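Local coordinates for protein MmeI (Methylophilus methylotrophus, PDB 5HR4) that is a Type IIL restriction-modification enzyme that probably methylates adenine in DNA on its exocyclic amino group using S-adenosyl-L-methionine, at residues A[326-331]-A[477-482]. Numbering follows the deposited sequence.
With SFG (sinefungin), chain H; nucleotides of chain B.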
loop_
_atom_site.group_PDB
_atom_site.type_symbol
_atom_site.label_atom_id
_atom_site.label_comp_id
_atom_site.label_asym_id
_atom_site.label_seq_id
_atom_site.Cartn_x
_atom_site.Cartn_y
_atom_site.Cartn_z
ATOM N N LYS A 326 6.795 16.014 6.188
ATOM C CA LYS A 326 7.607 17.202 5.902
ATOM C C LYS A 326 6.856 18.182 5.012
ATOM O O LYS A 326 6.713 19.352 5.407
ATOM C CB LYS A 326 8.962 16.821 5.288
ATOM C CG LYS A 326 9.987 16.226 6.263
ATOM C CD LYS A 326 11.159 15.582 5.495
ATOM C CE LYS A 326 12.445 16.407 5.588
ATOM N NZ LYS A 326 12.204 17.827 5.209
ATOM N N PRO A 327 6.321 17.785 3.849
ATOM C CA PRO A 327 5.476 18.718 3.090
ATOM C C PRO A 327 4.166 19.047 3.780
ATOM O O PRO A 327 3.662 20.159 3.602
ATOM C CB PRO A 327 5.226 17.985 1.761
ATOM C CG PRO A 327 6.145 16.815 1.762
ATOM C CD PRO A 327 6.404 16.473 3.182
ATOM N N LEU A 328 3.576 18.132 4.548
ATOM C CA LEU A 328 2.254 18.419 5.100
ATOM C C LEU A 328 2.308 19.593 6.071
ATOM O O LEU A 328 1.516 20.538 5.962
ATOM C CB LEU A 328 1.661 17.184 5.782
ATOM C CG LEU A 328 0.152 17.275 6.098
ATOM C CD1 LEU A 328 -0.676 17.639 4.852
ATOM C CD2 LEU A 328 -0.386 15.994 6.756
ATOM N N PHE A 329 3.240 19.567 7.020
ATOM C CA PHE A 329 3.328 20.699 7.937
ATOM C C PHE A 329 4.752 21.003 8.379
ATOM O O PHE A 329 5.089 22.172 8.574
ATOM C CB PHE A 329 2.458 20.458 9.178
ATOM C CG PHE A 329 2.705 19.139 9.835
ATOM C CD1 PHE A 329 1.970 18.024 9.473
ATOM C CD2 PHE A 329 3.669 19.009 10.815
ATOM C CE1 PHE A 329 2.202 16.797 10.064
ATOM C CE2 PHE A 329 3.901 17.794 11.418
ATOM C CZ PHE A 329 3.166 16.677 11.033
ATOM N N LEU A 330 5.588 19.967 8.528
ATOM C CA LEU A 330 6.794 20.082 9.345
ATOM C C LEU A 330 7.769 21.088 8.752
ATOM O O LEU A 330 8.208 22.015 9.444
ATOM C CB LEU A 330 7.448 18.708 9.516
ATOM C CG LEU A 330 8.683 18.675 10.430
ATOM C CD1 LEU A 330 8.389 19.333 11.739
ATOM C CD2 LEU A 330 9.223 17.279 10.657
ATOM N N ASP A 331 8.109 20.941 7.470
ATOM C CA ASP A 331 9.034 21.889 6.863
ATOM C C ASP A 331 8.558 23.327 7.056
ATOM O O ASP A 331 9.360 24.213 7.384
ATOM C CB ASP A 331 9.229 21.598 5.374
ATOM C CG ASP A 331 10.041 20.323 5.112
ATOM O OD1 ASP A 331 10.727 19.849 6.052
ATOM O OD2 ASP A 331 10.004 19.799 3.957
ATOM N N PHE A 477 -4.453 18.446 11.063
ATOM C CA PHE A 477 -3.942 17.582 10.012
ATOM C C PHE A 477 -4.541 16.181 10.105
ATOM O O PHE A 477 -4.754 15.646 11.199
ATOM C CB PHE A 477 -2.422 17.532 10.060
ATOM C CG PHE A 477 -1.805 18.872 10.077
ATOM C CD1 PHE A 477 -1.492 19.522 8.892
ATOM C CD2 PHE A 477 -1.567 19.520 11.274
ATOM C CE1 PHE A 477 -0.928 20.783 8.901
ATOM C CE2 PHE A 477 -1.018 20.790 11.286
ATOM C CZ PHE A 477 -0.692 21.413 10.096
ATOM N N ILE A 478 -4.824 15.611 8.936
ATOM C CA ILE A 478 -5.263 14.235 8.789
ATOM C C ILE A 478 -4.186 13.526 7.984
ATOM O O ILE A 478 -3.934 13.880 6.824
ATOM C CB ILE A 478 -6.635 14.144 8.102
ATOM C CG1 ILE A 478 -7.727 14.680 9.020
ATOM C CG2 ILE A 478 -6.981 12.717 7.732
ATOM C CD1 ILE A 478 -9.048 14.683 8.359
ATOM N N LEU A 479 -3.527 12.547 8.604
ATOM C CA LEU A 479 -2.484 11.795 7.931
ATOM C C LEU A 479 -2.566 10.328 8.312
ATOM O O LEU A 479 -3.021 9.982 9.403
ATOM C CB LEU A 479 -1.099 12.331 8.278
ATOM C CG LEU A 479 -0.789 12.760 9.707
ATOM C CD1 LEU A 479 -0.445 11.599 10.559
ATOM C CD2 LEU A 479 0.403 13.692 9.645
ATOM N N GLY A 480 -2.098 9.470 7.421
ATOM C CA GLY A 480 -1.903 8.086 7.790
ATOM C C GLY A 480 -1.767 7.200 6.576
ATOM O O GLY A 480 -1.827 7.648 5.434
ATOM N N ASN A 481 -1.611 5.904 6.861
ATOM C CA ASN A 481 -1.370 4.876 5.854
ATOM C C ASN A 481 -2.478 3.831 5.932
ATOM O O ASN A 481 -2.291 2.752 6.513
ATOM C CB ASN A 481 0.006 4.240 6.043
ATOM C CG ASN A 481 0.281 3.162 5.028
ATOM O OD1 ASN A 481 -0.314 3.135 3.945
ATOM N ND2 ASN A 481 1.178 2.254 5.369
ATOM N N PRO A 482 -3.627 4.102 5.319
ATOM C CA PRO A 482 -4.787 3.195 5.421
ATOM C C PRO A 482 -4.577 1.905 4.643
ATOM O O PRO A 482 -3.772 1.858 3.695
ATOM C CB PRO A 482 -5.933 4.021 4.811
ATOM C CG PRO A 482 -5.424 5.429 4.741
ATOM C CD PRO A 482 -3.947 5.337 4.588
HETATM N N SFG H . 0.425 3.432 9.875
HETATM C CA SFG H . 0.422 2.326 10.808
HETATM C C SFG H . 1.844 2.164 11.312
HETATM O O SFG H . 2.727 2.932 10.871
HETATM O OXT SFG H . 2.143 1.289 12.159
HETATM C CB SFG H . -0.038 1.049 10.114
HETATM C CG SFG H . -1.394 1.322 9.480
HETATM C CD SFG H . -1.682 0.136 8.587
HETATM N NE SFG H . -0.970 0.364 7.345
HETATM C "C5'" SFG H . -3.189 -0.041 8.341
HETATM C "C4'" SFG H . -4.046 -0.154 9.648
HETATM O "O4'" SFG H . -5.297 0.059 9.351
HETATM C "C3'" SFG H . -4.053 -1.559 10.275
HETATM O "O3'" SFG H . -3.425 -1.473 11.472
HETATM C "C2'" SFG H . -5.550 -1.963 10.422
HETATM O "O2'" SFG H . -5.824 -2.601 11.740
HETATM C "C1'" SFG H . -6.182 -0.835 10.359
HETATM N N9 SFG H . -7.462 -0.927 9.730
HETATM C C8 SFG H . -7.821 -1.675 8.690
HETATM N N7 SFG H . -9.097 -1.411 8.403
HETATM C C5 SFG H . -9.522 -0.490 9.268
HETATM C C6 SFG H . -10.749 0.111 9.413
HETATM N N6 SFG H . -11.991 -0.019 8.692
HETATM N N1 SFG H . -10.955 1.016 10.362
HETATM C C2 SFG H . -9.935 1.344 11.192
HETATM N N3 SFG H . -8.724 0.745 11.052
HETATM C C4 SFG H . -8.516 -0.177 10.085
ATOM P P DA B 7 -3.760 -7.236 -2.661
ATOM O OP1 DA B 7 -3.901 -8.356 -1.689
ATOM O OP2 DA B 7 -4.830 -6.213 -2.749
ATOM O "O5'" DA B 7 -2.341 -6.569 -2.436
ATOM C "C5'" DA B 7 -2.178 -5.444 -1.672
ATOM C "C4'" DA B 7 -0.782 -5.484 -1.136
ATOM O "O4'" DA B 7 -0.525 -4.332 -0.337
ATOM C "C3'" DA B 7 -0.471 -6.695 -0.272
ATOM O "O3'" DA B 7 0.807 -7.149 -0.634
ATOM C "C2'" DA B 7 -0.502 -6.132 1.151
ATOM C "C1'" DA B 7 -0.037 -4.704 0.931
ATOM N N9 DA B 7 -0.593 -3.716 1.846
ATOM C C8 DA B 7 -1.875 -3.640 2.279
ATOM N N7 DA B 7 -2.115 -2.604 3.025
ATOM C C5 DA B 7 -0.905 -1.929 3.065
ATOM C C6 DA B 7 -0.496 -0.723 3.692
ATOM N N6 DA B 7 -1.301 0.031 4.445
ATOM N N1 DA B 7 0.783 -0.332 3.526
ATOM C C2 DA B 7 1.587 -1.087 2.782
ATOM N N3 DA B 7 1.312 -2.227 2.138
ATOM C C4 DA B 7 0.036 -2.593 2.327
#
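L328 reaches strand 477-480 from helix 318-340 and lies between two of its side chains: CG rests 3.9 Å from F477 CD1, while CD2 meets L479 CD2 at 3.8 Å. With CG anti to the backbone N (chi1 -166°), the branched end is directed at the strand, and R532 of the next strand touches it too. F329 follows, at a wider pi-type turn of the helix. Its CB packs 3.4 Å from F477 CE1, and CD1 sits over one face of the F477 ring, offset toward the rim; the ring planes are inclined at 47°. In the plane of the F329 ring, L479 CD2 abuts the edge at CE1, 3.6 Å away. Broad, flat phenylalanines suit this buried seam, the branched leucine ends fill in beside them, and F359 on the neighbouring strand meets both rings. Were F477 an alanine, F329 CB and L328 CG would probably lose the ring they rest on, opening a gap between helix and strand. Beyond the apolar patch the strand leads to G480, whose backbone angles would jam a side chain against the preceding carbonyl, and then to N481. There N481 ND2 donates to N1 of DA7 of chain B (3.2 Å), OD1 receives a weak bond from N6, and the backbone O of N481 accepts a hydrogen bond from sinefungin NE (2.9 Å). A helix packed on the central parallel strands, with an Asn-Pro-Pro-Phe sequence at the strand's end, is characteristic of the Rossmann-like fold and catalytic motif IV of N6-adenine methyltransferases.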